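Local structure of heme-binding protein A (Haemophilus parasuis 29755, 3TPA) at residues Phe101-Asp106 against Thr181-Pro186; Pro110-Asn113 against Thr118-Tyr121; Ala234-Gly239 against Pro259-Leu264; Ala340-Ala345 against Ala380-Lys385; Asn486-Asn491 against Phe497-Phe502. The protein probably binds glutathione outside the cytoplasmic membrane as the solute-binding component of a transport system. The protein carries 1 engineered substitution. All blocks are in the same frame, centred on the assembly; numbering follows the deposited sequence.

Contact 1: Phe101-Asp106 against Thr181-Pro186; sequences FQRQAD and TLDQQP
Arg103 and Asp183 meet head-on in a buried salt bridge, the guanidinium reaching from helix 94-105 and the carboxylate from the short helix 181-184. The grip is bidentate and end-on: NH1 of Arg103 donates to OD1 of Asp183 at 2.8 Å, and NH2 of Arg103 donates to OD2 of Asp183 at 2.9 Å. Both bonds are fairly straight, and each oxygen offers the syn lone pair on the side of its fellow. With the two flat groups only 25° from coplanar, both acceptors lie close to the guanidinium plane. The length of the arginine makes the span possible. Its CG stands anti to the backbone N (chi1 177°) and the chain runs extended to NE, bridging helices whose nearest CA atoms, those of Arg103 and Leu182, are 12.0 Å apart. The paired bonds tie together two helices separated by some 75 residues within a family 5 solute-binding protein. Leu182 brings its CD2 to 3.9 Å from NH1 of Arg103, obliquely to the guanidinium, an apolar neighbour beside the charged pair. Further bonds fix both ends: Ser22 OG pairs with OD1 of Asp183 and Ser115 OG with OD2, hydroxyl partners that, with the guanidinium, probably favour the ionised form of the buried aspartate. At the other end, NE of Arg103 donates to the carbonyl O of Tyr111.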
# COMPACT_ATOMS: atom_id res chain seq x y z
N PHE A 101 -6.53 6.86 -18.43
CA PHE A 101 -6.95 7.79 -17.39
C PHE A 101 -8.43 8.10 -17.49
O PHE A 101 -9.16 8.07 -16.49
CB PHE A 101 -6.16 9.11 -17.48
CG PHE A 101 -4.82 9.05 -16.79
CD1 PHE A 101 -4.64 9.67 -15.57
CD2 PHE A 101 -3.77 8.34 -17.34
CE1 PHE A 101 -3.42 9.62 -14.93
CE2 PHE A 101 -2.55 8.28 -16.70
CZ PHE A 101 -2.37 8.91 -15.50
N GLN A 102 -8.88 8.40 -18.71
CA GLN A 102 -10.24 8.91 -18.89
C GLN A 102 -11.33 7.86 -18.68
O GLN A 102 -12.42 8.19 -18.25
CB GLN A 102 -10.38 9.65 -20.23
CG GLN A 102 -9.64 11.02 -20.27
CD GLN A 102 -10.03 11.92 -19.13
OE1 GLN A 102 -9.21 12.26 -18.28
NE2 GLN A 102 -11.29 12.31 -19.11
N ARG A 103 -11.04 6.60 -18.98
CA ARG A 103 -12.00 5.53 -18.70
C ARG A 103 -12.45 5.68 -17.25
O ARG A 103 -13.63 5.52 -16.91
CB ARG A 103 -11.38 4.15 -18.90
CG ARG A 103 -12.33 3.01 -18.55
CD ARG A 103 -11.64 1.66 -18.44
NE ARG A 103 -12.62 0.62 -18.14
CZ ARG A 103 -12.39 -0.68 -18.18
NH1 ARG A 103 -11.19 -1.15 -18.51
NH2 ARG A 103 -13.38 -1.51 -17.90
N GLN A 104 -11.48 6.04 -16.42
CA GLN A 104 -11.68 6.16 -14.99
C GLN A 104 -12.31 7.48 -14.57
O GLN A 104 -13.26 7.49 -13.81
CB GLN A 104 -10.35 5.94 -14.26
CG GLN A 104 -9.65 4.63 -14.70
CD GLN A 104 -8.52 4.22 -13.80
OE1 GLN A 104 -8.66 4.19 -12.58
NE2 GLN A 104 -7.38 3.89 -14.39
N ALA A 105 -11.78 8.59 -15.08
CA ALA A 105 -12.16 9.92 -14.59
C ALA A 105 -13.45 10.49 -15.17
O ALA A 105 -14.09 11.34 -14.56
CB ALA A 105 -11.03 10.92 -14.83
N ASP A 106 -13.79 10.04 -16.37
CA ASP A 106 -14.93 10.56 -17.10
C ASP A 106 -16.07 9.57 -17.00
O ASP A 106 -16.03 8.52 -17.63
CB ASP A 106 -14.53 10.76 -18.56
CG ASP A 106 -15.68 11.23 -19.44
OD1 ASP A 106 -16.80 11.42 -18.92
OD2 ASP A 106 -15.46 11.40 -20.67
N THR A 181 -13.65 -7.93 -23.12
CA THR A 181 -12.43 -8.66 -23.40
C THR A 181 -11.20 -7.84 -22.99
O THR A 181 -10.13 -8.40 -22.72
CB THR A 181 -12.34 -9.06 -24.87
OG1 THR A 181 -13.43 -9.92 -25.18
CG2 THR A 181 -11.05 -9.79 -25.16
N LEU A 182 -11.35 -6.52 -22.94
CA LEU A 182 -10.25 -5.64 -22.58
C LEU A 182 -9.79 -5.98 -21.18
O LEU A 182 -8.59 -5.95 -20.88
CB LEU A 182 -10.68 -4.16 -22.64
CG LEU A 182 -9.57 -3.10 -22.51
CD1 LEU A 182 -8.70 -3.02 -23.76
CD2 LEU A 182 -10.16 -1.75 -22.20
N ASP A 183 -10.74 -6.31 -20.32
CA ASP A 183 -10.43 -6.59 -18.93
C ASP A 183 -10.06 -8.06 -18.68
O ASP A 183 -9.35 -8.37 -17.73
CB ASP A 183 -11.60 -6.17 -18.04
CG ASP A 183 -11.87 -4.69 -18.11
OD1 ASP A 183 -10.90 -3.92 -17.96
OD2 ASP A 183 -13.04 -4.31 -18.32
N GLN A 184 -10.54 -8.95 -19.54
CA GLN A 184 -10.39 -10.39 -19.30
C GLN A 184 -9.21 -11.00 -20.03
O GLN A 184 -8.67 -12.01 -19.59
CB GLN A 184 -11.66 -11.13 -19.70
CG GLN A 184 -12.87 -10.75 -18.87
CD GLN A 184 -14.16 -11.22 -19.49
OE1 GLN A 184 -14.16 -11.92 -20.50
NE2 GLN A 184 -15.28 -10.83 -18.89
N GLN A 185 -8.80 -10.38 -21.14
CA GLN A 185 -7.68 -10.88 -21.92
C GLN A 185 -6.69 -9.73 -22.09
O GLN A 185 -6.68 -9.06 -23.12
CB GLN A 185 -8.15 -11.38 -23.29
CG GLN A 185 -9.40 -12.22 -23.22
CD GLN A 185 -9.12 -13.62 -22.70
OE1 GLN A 185 -7.99 -14.10 -22.77
NE2 GLN A 185 -10.16 -14.27 -22.19
N PRO A 186 -5.87 -9.50 -21.06
CA PRO A 186 -5.06 -8.28 -21.01
C PRO A 186 -3.97 -8.22 -22.08
O PRO A 186 -3.32 -9.21 -22.39
CB PRO A 186 -4.44 -8.33 -19.60
CG PRO A 186 -4.50 -9.80 -19.20
CD PRO A 186 -5.76 -10.31 -19.84

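Contact 2: Pro110-Asn113 against Thr118-Tyr121; sequences PYHN and TYFY
In the loop linking helix 94-105 to helix 120-124, Tyr119 turns back from the N-cap position of the second helix to meet His112. Its phenol OH donates to the carbonyl O of His112 at 2.8 Å. The acceptor lies at the edge of the tyrosine ring, near its plane, but the hydroxyl approaches the peptide from above, standing 47° out of the carbonyl plane. The side chains meet as well. CE2 of Tyr119 sits over one face of the imidazole, offset toward its rim and 3.6 Å from CE1 of His112. The rings meet obliquely, with centroids 4.9 Å apart and planes at 41°. His112 carries its CG anti to the backbone N (chi1 -171°), which swings the imidazole over to the tyrosine. Its ND1 bonds to the carbonyl O of Arg103, holding the ring against helix 94-105. The tyrosine hydroxyl also has a weak bond from Arg103 NE. Tyr119 itself is the centre of an inverse gamma turn, a tight bend in the backbone leading into helix 120-124.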
# COMPACT_ATOMS: atom_id res chain seq x y z
N PRO A 110 -17.19 5.78 -22.79
CA PRO A 110 -17.79 4.52 -23.24
C PRO A 110 -17.28 3.28 -22.48
O PRO A 110 -18.00 2.30 -22.39
CB PRO A 110 -17.37 4.44 -24.71
CG PRO A 110 -17.19 5.86 -25.13
CD PRO A 110 -16.65 6.56 -23.91
N TYR A 111 -16.05 3.31 -21.98
CA TYR A 111 -15.54 2.13 -21.26
C TYR A 111 -15.73 2.23 -19.74
O TYR A 111 -15.38 1.31 -19.01
CB TYR A 111 -14.07 1.84 -21.61
CG TYR A 111 -13.87 0.80 -22.69
CD1 TYR A 111 -13.91 1.14 -24.05
CD2 TYR A 111 -13.64 -0.54 -22.35
CE1 TYR A 111 -13.72 0.17 -25.03
CE2 TYR A 111 -13.45 -1.50 -23.32
CZ TYR A 111 -13.50 -1.15 -24.65
OH TYR A 111 -13.30 -2.13 -25.60
N HIS A 112 -16.31 3.34 -19.28
CA HIS A 112 -16.43 3.60 -17.84
C HIS A 112 -17.22 2.53 -17.08
O HIS A 112 -16.92 2.24 -15.93
CB HIS A 112 -17.04 4.98 -17.58
CG HIS A 112 -17.00 5.40 -16.14
ND1 HIS A 112 -15.89 6.00 -15.57
CD2 HIS A 112 -17.93 5.31 -15.16
CE1 HIS A 112 -16.14 6.27 -14.30
NE2 HIS A 112 -17.37 5.86 -14.02
N ASN A 113 -18.24 1.96 -17.73
CA ASN A 113 -19.08 0.91 -17.12
C ASN A 113 -18.88 -0.45 -17.74
O ASN A 113 -19.64 -1.38 -17.48
CB ASN A 113 -20.55 1.28 -17.22
CG ASN A 113 -20.91 2.46 -16.36
OD1 ASN A 113 -20.49 2.53 -15.20
ND2 ASN A 113 -21.66 3.40 -16.92
N THR A 118 -15.43 -0.72 -11.31
CA THR A 118 -15.40 0.25 -10.21
C THR A 118 -13.96 0.69 -10.03
O THR A 118 -13.05 -0.14 -9.93
CB THR A 118 -15.83 -0.42 -8.93
OG1 THR A 118 -15.14 -1.66 -8.82
CG2 THR A 118 -17.33 -0.71 -8.94
N TYR A 119 -13.73 2.00 -9.95
CA TYR A 119 -12.37 2.51 -9.97
C TYR A 119 -11.89 2.79 -8.57
O TYR A 119 -11.67 3.94 -8.17
CB TYR A 119 -12.28 3.69 -10.94
CG TYR A 119 -12.79 3.23 -12.28
CD1 TYR A 119 -11.98 2.47 -13.12
CD2 TYR A 119 -14.09 3.51 -12.70
CE1 TYR A 119 -12.45 1.99 -14.34
CE2 TYR A 119 -14.57 3.03 -13.92
CZ TYR A 119 -13.74 2.28 -14.74
OH TYR A 119 -14.19 1.80 -15.95
N PHE A 120 -11.75 1.70 -7.82
CA PHE A 120 -11.41 1.75 -6.41
C PHE A 120 -10.20 2.62 -6.14
O PHE A 120 -10.20 3.40 -5.21
CB PHE A 120 -11.10 0.35 -5.87
CG PHE A 120 -12.28 -0.58 -5.85
CD1 PHE A 120 -13.30 -0.40 -4.93
CD2 PHE A 120 -12.36 -1.63 -6.75
CE1 PHE A 120 -14.38 -1.25 -4.91
CE2 PHE A 120 -13.43 -2.49 -6.73
CZ PHE A 120 -14.45 -2.30 -5.81
N TYR A 121 -9.15 2.45 -6.92
CA TYR A 121 -7.90 3.14 -6.61
C TYR A 121 -7.97 4.60 -7.06
O TYR A 121 -7.51 5.50 -6.35
CB TYR A 121 -6.70 2.40 -7.20
CG TYR A 121 -6.07 1.42 -6.23
CD1 TYR A 121 -6.49 0.11 -6.17
CD2 TYR A 121 -5.05 1.82 -5.38
CE1 TYR A 121 -5.92 -0.78 -5.28
CE2 TYR A 121 -4.47 0.93 -4.49
CZ TYR A 121 -4.91 -0.37 -4.44
OH TYR A 121 -4.34 -1.26 -3.55

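Contact 3: Ala234-Gly239 against Pro259-Leu264; sequences AKLKAG and PQINLL
The end of helix 229-237 comes closest to the backbone entering strand 261-276 at Lys237 and Gln260, whose CA atoms are 5.5 Å apart. The helix finishes in a Schellman motif at Gly239, which has positive phi and whose N bonds to the O of Leu236 at 3.0 Å. The contact joins this helix end to the start of a long strand in the mixed six-stranded sheet. Its apolar part is made by Leu236 and Ile261, side chains that cross at about a right angle. CD2 of Leu236 lies 3.8 Å from CG1 of Ile261, and the CD1 end of the isoleucine continues past it to pack 3.8 Å from CG of Lys237. Ile261 has CG1 anti to its own carbonyl carbon (chi1 -65°), an orientation that lays the CG1-CD1 branch along the helix. Leu236 also touches Pro489 and Ile261 touches Met255, extending the apolar patch to strand 478-491 and helix 249-255. The aliphatic part of Lys237 serves here, while its charged end leads away and forms a cation-pi pair with Tyr233. Gln260 passes its CG 3.6 Å from the O of Lys237, and a bend at chi2 (103°) turns its amide end toward a water. That water completes the link, donating to the O of Lys237 at 2.8 Å and accepting a longer bond of 3.3 Å from NE2 of Gln260.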
# COMPACT_ATOMS: atom_id res chain seq x y z
N ALA A 234 5.68 -26.79 1.98
CA ALA A 234 6.23 -28.11 1.64
C ALA A 234 6.75 -28.14 0.21
O ALA A 234 7.85 -28.62 -0.04
CB ALA A 234 5.17 -29.18 1.83
N LYS A 235 5.96 -27.60 -0.72
CA LYS A 235 6.33 -27.66 -2.13
C LYS A 235 7.52 -26.77 -2.44
O LYS A 235 8.29 -27.05 -3.35
CB LYS A 235 5.15 -27.32 -3.04
CG LYS A 235 4.17 -28.47 -3.19
CD LYS A 235 2.97 -28.11 -4.04
CE LYS A 235 3.18 -28.52 -5.48
NZ LYS A 235 3.21 -30.00 -5.61
N LEU A 236 7.65 -25.69 -1.67
CA LEU A 236 8.74 -24.74 -1.86
C LEU A 236 10.06 -25.43 -1.51
O LEU A 236 11.01 -25.40 -2.28
CB LEU A 236 8.54 -23.50 -0.98
CG LEU A 236 9.52 -22.34 -1.11
CD1 LEU A 236 9.35 -21.64 -2.44
CD2 LEU A 236 9.31 -21.36 0.03
N LYS A 237 10.10 -26.08 -0.35
CA LYS A 237 11.25 -26.91 0.03
C LYS A 237 11.55 -27.93 -1.06
O LYS A 237 12.69 -28.10 -1.48
CB LYS A 237 11.01 -27.63 1.36
CG LYS A 237 11.08 -26.71 2.55
CD LYS A 237 11.15 -27.47 3.86
CE LYS A 237 9.79 -28.02 4.26
NZ LYS A 237 9.83 -28.68 5.60
N ALA A 238 10.50 -28.59 -1.54
CA ALA A 238 10.62 -29.59 -2.59
C ALA A 238 11.01 -29.04 -3.97
O ALA A 238 11.26 -29.80 -4.90
CB ALA A 238 9.31 -30.38 -2.69
N GLY A 239 11.05 -27.72 -4.11
CA GLY A 239 11.33 -27.11 -5.40
C GLY A 239 10.20 -27.26 -6.40
O GLY A 239 10.40 -27.07 -7.60
N PRO A 259 17.73 -24.74 4.15
CA PRO A 259 18.72 -24.50 3.09
C PRO A 259 18.07 -24.22 1.75
O PRO A 259 18.64 -23.46 0.96
CB PRO A 259 19.49 -25.82 3.01
CG PRO A 259 19.31 -26.45 4.35
CD PRO A 259 17.93 -26.05 4.80
N GLN A 260 16.92 -24.82 1.50
CA GLN A 260 16.26 -24.70 0.19
C GLN A 260 15.57 -23.35 0.00
O GLN A 260 15.14 -23.03 -1.09
CB GLN A 260 15.23 -25.80 -0.01
CG GLN A 260 15.73 -27.20 0.30
CD GLN A 260 15.23 -27.72 1.63
OE1 GLN A 260 15.25 -27.02 2.65
NE2 GLN A 260 14.76 -28.97 1.64
N ILE A 261 15.48 -22.58 1.08
CA ILE A 261 14.69 -21.35 1.09
C ILE A 261 15.52 -20.11 1.33
O ILE A 261 16.41 -20.08 2.20
CB ILE A 261 13.54 -21.43 2.13
CG1 ILE A 261 12.54 -22.53 1.72
CG2 ILE A 261 12.83 -20.07 2.26
CD1 ILE A 261 11.60 -22.94 2.84
N ASN A 262 15.23 -19.10 0.52
CA ASN A 262 15.77 -17.76 0.66
C ASN A 262 14.60 -16.88 1.11
O ASN A 262 13.81 -16.43 0.28
CB ASN A 262 16.33 -17.30 -0.68
CG ASN A 262 16.75 -15.84 -0.69
OD1 ASN A 262 17.04 -15.25 0.36
ND2 ASN A 262 16.79 -15.26 -1.87
N LEU A 263 14.48 -16.67 2.42
CA LEU A 263 13.35 -15.92 2.95
C LEU A 263 13.66 -14.42 2.98
O LEU A 263 14.46 -13.96 3.79
CB LEU A 263 13.01 -16.39 4.37
CG LEU A 263 11.82 -15.62 4.99
CD1 LEU A 263 10.51 -16.01 4.30
CD2 LEU A 263 11.73 -15.86 6.48
N LEU A 264 13.03 -13.66 2.08
CA LEU A 264 13.18 -12.20 2.07
C LEU A 264 12.14 -11.54 2.98
O LEU A 264 10.98 -11.97 3.02
CB LEU A 264 13.05 -11.66 0.65
CG LEU A 264 13.97 -12.24 -0.43
CD1 LEU A 264 13.61 -11.70 -1.80
CD2 LEU A 264 15.43 -11.96 -0.11
O HOH W 1 14.13 -30.52 -1.17

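Contact 4: Ala340-Ala345 against Ala380-Lys385; sequences ALLAEA and AKIGVK
Leu342 directs one methyl, CD1, into the turn between helix 368-381 and strand 384-389, where it meets the end of Ile382. Its CD1 lies 3.5 Å from CD1 of Ile382, tighter than usual for a pair of carbons, and the two side chains cross at about a right angle. The same leucine methyl is 3.8 Å from CG2 of Val384, so one branch of Leu342 serves both partners. Backbone lines this spot too, for the carbonyl O of Ile382 is 3.6 Å from CD1 of Leu342. Ile382 holds CG1 between its backbone N and carbonyl carbon (chi1 68°), a less roomy placement that brings CD1 to the leucine. Between the two apolar residues, Gly383 takes a positive phi as the C-prime residue of a Schellman motif: its N bonds to the O of Ala380 at 2.9 Å, and Val384 N reaches back to Trp379. The turn thereby ends the helix and leads on toward strand 384-389. All three touching side chains are buried. Leu342 rests also on Ala291 of helix 286-294, Ile382 on Leu335 and Ala338 of helix 335-344, and Val384 on Phe351 and Thr353 of the neighbouring parallel strand 351-356.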
# COMPACT_ATOMS: atom_id res chain seq x y z
N ALA A 340 2.63 8.37 37.80
CA ALA A 340 3.00 9.69 38.30
C ALA A 340 2.47 10.81 37.38
O ALA A 340 1.94 11.81 37.86
CB ALA A 340 4.51 9.78 38.45
N LEU A 341 2.61 10.63 36.07
CA LEU A 341 2.06 11.56 35.09
C LEU A 341 0.56 11.71 35.24
O LEU A 341 0.03 12.81 35.13
CB LEU A 341 2.38 11.11 33.66
CG LEU A 341 3.34 11.98 32.86
CD1 LEU A 341 3.48 11.42 31.46
CD2 LEU A 341 2.86 13.42 32.83
N LEU A 342 -0.13 10.60 35.47
CA LEU A 342 -1.58 10.63 35.72
C LEU A 342 -1.95 11.49 36.93
O LEU A 342 -2.91 12.28 36.88
CB LEU A 342 -2.12 9.21 35.91
CG LEU A 342 -2.42 8.43 34.63
CD1 LEU A 342 -3.06 7.08 34.97
CD2 LEU A 342 -3.32 9.24 33.73
N ALA A 343 -1.21 11.34 38.02
CA ALA A 343 -1.42 12.18 39.21
C ALA A 343 -1.22 13.64 38.83
O ALA A 343 -2.07 14.49 39.10
CB ALA A 343 -0.45 11.77 40.34
N GLU A 344 -0.10 13.92 38.19
CA GLU A 344 0.19 15.25 37.68
C GLU A 344 -0.96 15.86 36.87
O GLU A 344 -1.25 17.05 37.00
CB GLU A 344 1.48 15.22 36.85
CG GLU A 344 1.96 16.59 36.42
CD GLU A 344 3.34 16.55 35.80
OE1 GLU A 344 4.09 15.58 36.04
OE2 GLU A 344 3.68 17.50 35.08
N ALA A 345 -1.60 15.04 36.04
CA ALA A 345 -2.70 15.51 35.19
C ALA A 345 -4.01 15.68 35.96
O ALA A 345 -5.01 16.10 35.40
CB ALA A 345 -2.90 14.56 34.00
N ALA A 380 -4.48 -1.19 33.80
CA ALA A 380 -5.12 -1.44 35.10
C ALA A 380 -4.17 -1.17 36.27
O ALA A 380 -4.57 -0.62 37.30
CB ALA A 380 -5.64 -2.87 35.18
N LYS A 381 -2.91 -1.56 36.09
CA LYS A 381 -1.89 -1.35 37.10
C LYS A 381 -1.64 0.12 37.43
O LYS A 381 -1.08 0.43 38.47
CB LYS A 381 -0.57 -2.01 36.69
CG LYS A 381 -0.62 -3.53 36.62
CD LYS A 381 0.76 -4.08 36.28
CE LYS A 381 0.71 -5.03 35.10
NZ LYS A 381 2.07 -5.39 34.60
N ILE A 382 -2.03 1.03 36.56
CA ILE A 382 -1.88 2.46 36.89
C ILE A 382 -3.22 3.11 37.19
O ILE A 382 -3.34 4.33 37.20
CB ILE A 382 -1.14 3.26 35.80
CG1 ILE A 382 -1.98 3.37 34.52
CG2 ILE A 382 0.23 2.65 35.53
CD1 ILE A 382 -1.41 4.36 33.52
N GLY A 383 -4.23 2.29 37.44
CA GLY A 383 -5.53 2.78 37.86
C GLY A 383 -6.47 3.14 36.73
O GLY A 383 -7.53 3.71 36.96
N VAL A 384 -6.08 2.82 35.49
CA VAL A 384 -6.97 3.05 34.35
C VAL A 384 -7.75 1.76 34.06
O VAL A 384 -7.17 0.76 33.62
CB VAL A 384 -6.22 3.47 33.08
CG1 VAL A 384 -7.16 3.43 31.87
CG2 VAL A 384 -5.60 4.84 33.25
N LYS A 385 -9.06 1.80 34.31
CA LYS A 385 -9.89 0.61 34.18
C LYS A 385 -10.59 0.60 32.83
O LYS A 385 -11.65 1.21 32.67
CB LYS A 385 -10.93 0.55 35.29
CG LYS A 385 -10.34 0.57 36.70
CD LYS A 385 -10.39 1.97 37.30
CE LYS A 385 -9.76 1.99 38.69
NZ LYS A 385 -9.48 3.38 39.16

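Contact 5: Asn486-Asn491 against Phe497-Phe502; sequences NYVPLN and FVQNPF
The carbonyl O of Asn486 accepts a hydrogen bond from NE2 of Gln499 at 3.0 Å, with an angle of 153° at the hydrogen. The oxygen lies in the plane of the glutamine amide, whereas the donor stands 72° out of the asparagine carbonyl plane and so meets it from above. This side-chain bond helps dock the 497-502 loop on strand 478-491 of the mixed six-stranded sheet. The two backbones run antiparallel, 176° apart, but at 7.2 Å between CA atoms of Val488 and Gln499 they are joined through side chains and not by a ladder of backbone hydrogen bonds. Gln499 runs out straight from CG and passes alongside Val488, pointing the other way, its CG 3.7 Å from CG2 of the valine. The other branch, CG1 of Val488, touches CE2 of Phe497 at 3.8 Å. Leu490 puts CD2 over one face of the phenylalanine ring, while its CD1 packs against the CB of Phe497. Leu264 on the adjacent strand also touches both Leu490 and Phe497. Farther along, Asn500 forms an Asx turn, its OD1 accepting from the N of Phe502. A water there accepts from ND2 of Asn486 at 2.9 Å and donates to the O of Pro501 at 2.7 Å.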
# COMPACT_ATOMS: atom_id res chain seq x y z
N ASN A 486 6.63 -7.94 5.90
CA ASN A 486 6.22 -8.74 4.75
C ASN A 486 7.28 -9.77 4.43
O ASN A 486 8.48 -9.48 4.48
CB ASN A 486 5.97 -7.86 3.53
CG ASN A 486 4.69 -7.03 3.65
OD1 ASN A 486 3.65 -7.53 4.09
ND2 ASN A 486 4.76 -5.78 3.23
N TYR A 487 6.83 -10.96 4.06
CA TYR A 487 7.75 -12.02 3.69
C TYR A 487 7.55 -12.47 2.26
O TYR A 487 6.42 -12.62 1.81
CB TYR A 487 7.55 -13.23 4.60
CG TYR A 487 7.89 -12.97 6.04
CD1 TYR A 487 9.21 -12.85 6.45
CD2 TYR A 487 6.89 -12.85 6.99
CE1 TYR A 487 9.53 -12.60 7.77
CE2 TYR A 487 7.20 -12.60 8.34
CZ TYR A 487 8.53 -12.49 8.71
OH TYR A 487 8.87 -12.25 10.02
N VAL A 488 8.65 -12.68 1.56
CA VAL A 488 8.60 -13.39 0.28
C VAL A 488 9.53 -14.61 0.36
O VAL A 488 10.75 -14.50 0.24
CB VAL A 488 9.00 -12.50 -0.91
CG1 VAL A 488 9.09 -13.32 -2.18
CG2 VAL A 488 8.01 -11.35 -1.10
N PRO A 489 8.94 -15.79 0.59
CA PRO A 489 9.74 -17.02 0.65
C PRO A 489 10.08 -17.52 -0.75
O PRO A 489 9.18 -17.82 -1.54
CB PRO A 489 8.81 -18.01 1.37
CG PRO A 489 7.64 -17.17 1.90
CD PRO A 489 7.53 -16.04 0.93
N LEU A 490 11.37 -17.59 -1.07
CA LEU A 490 11.81 -18.02 -2.38
C LEU A 490 12.58 -19.33 -2.34
O LEU A 490 13.31 -19.59 -1.39
CB LEU A 490 12.75 -16.98 -2.99
CG LEU A 490 12.24 -15.58 -3.25
CD1 LEU A 490 13.41 -14.70 -3.65
CD2 LEU A 490 11.17 -15.61 -4.33
N ASN A 491 12.45 -20.13 -3.38
CA ASN A 491 13.38 -21.25 -3.54
C ASN A 491 14.77 -20.71 -3.87
O ASN A 491 14.91 -19.66 -4.49
CB ASN A 491 12.92 -22.23 -4.62
CG ASN A 491 13.76 -23.51 -4.61
OD1 ASN A 491 14.83 -23.57 -5.23
ND2 ASN A 491 13.31 -24.52 -3.88
N PHE A 497 15.53 -11.36 -7.61
CA PHE A 497 14.23 -10.88 -7.15
C PHE A 497 14.48 -9.84 -6.09
O PHE A 497 15.27 -10.06 -5.18
CB PHE A 497 13.40 -12.01 -6.54
CG PHE A 497 12.02 -11.58 -6.08
CD1 PHE A 497 10.93 -11.68 -6.93
CD2 PHE A 497 11.83 -11.04 -4.82
CE1 PHE A 497 9.67 -11.28 -6.53
CE2 PHE A 497 10.56 -10.64 -4.40
CZ PHE A 497 9.48 -10.76 -5.27
N VAL A 498 13.80 -8.70 -6.20
CA VAL A 498 13.91 -7.63 -5.22
C VAL A 498 12.54 -7.42 -4.57
O VAL A 498 11.54 -7.25 -5.27
CB VAL A 498 14.37 -6.32 -5.86
CG1 VAL A 498 14.44 -5.20 -4.82
CG2 VAL A 498 15.72 -6.50 -6.54
N GLN A 499 12.49 -7.44 -3.25
CA GLN A 499 11.22 -7.30 -2.57
C GLN A 499 10.73 -5.88 -2.79
O GLN A 499 11.50 -4.93 -2.74
CB GLN A 499 11.37 -7.58 -1.07
CG GLN A 499 10.28 -8.43 -0.49
CD GLN A 499 10.41 -8.60 1.01
OE1 GLN A 499 11.49 -8.44 1.57
NE2 GLN A 499 9.31 -8.90 1.66
N ASN A 500 9.43 -5.75 -3.06
CA ASN A 500 8.81 -4.47 -3.37
C ASN A 500 8.15 -3.92 -2.10
O ASN A 500 7.42 -4.63 -1.43
CB ASN A 500 7.77 -4.70 -4.49
CG ASN A 500 6.95 -3.46 -4.82
OD1 ASN A 500 6.71 -2.61 -3.96
ND2 ASN A 500 6.50 -3.37 -6.06
N PRO A 501 8.42 -2.65 -1.76
CA PRO A 501 7.88 -2.06 -0.52
C PRO A 501 6.35 -2.18 -0.42
O PRO A 501 5.80 -2.30 0.67
CB PRO A 501 8.28 -0.58 -0.62
CG PRO A 501 9.41 -0.54 -1.58
CD PRO A 501 9.14 -1.65 -2.57
N PHE A 502 5.68 -2.17 -1.56
CA PHE A 502 4.22 -2.25 -1.59
C PHE A 502 3.70 -3.68 -1.48
O PHE A 502 2.50 -3.90 -1.32
CB PHE A 502 3.67 -1.55 -2.83
CG PHE A 502 4.11 -0.11 -2.92
CD1 PHE A 502 3.51 0.85 -2.12
CD2 PHE A 502 5.14 0.27 -3.76
CE1 PHE A 502 3.91 2.18 -2.18
CE2 PHE A 502 5.55 1.60 -3.83
CZ PHE A 502 4.94 2.56 -3.03
O HOH W 2 6.87 -3.90 2.59

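Overall arrangement
The five contacts form two touching pairs and one remote site. Contacts 1 and 2, with centres 7 Å apart, are linked through Arg103 of contact 1, which bonds to residues of contact 2 by both its backbone O and its side chain. Along the chain, contact 2 is nested inside the loop closed by contact 1. Contacts 3 and 5, centres 13 Å apart, are joined through the neighbouring strands 261-276 and 478-491, with N of Asn262 2.8 Å from O of Leu490. Contact 4 reaches the same sheet at one of its edge strands, 384-389, yet its centre lies about 50 Å from that of contact 3. It is about 56 Å, centre to centre, from contact 1, across the chain's centre.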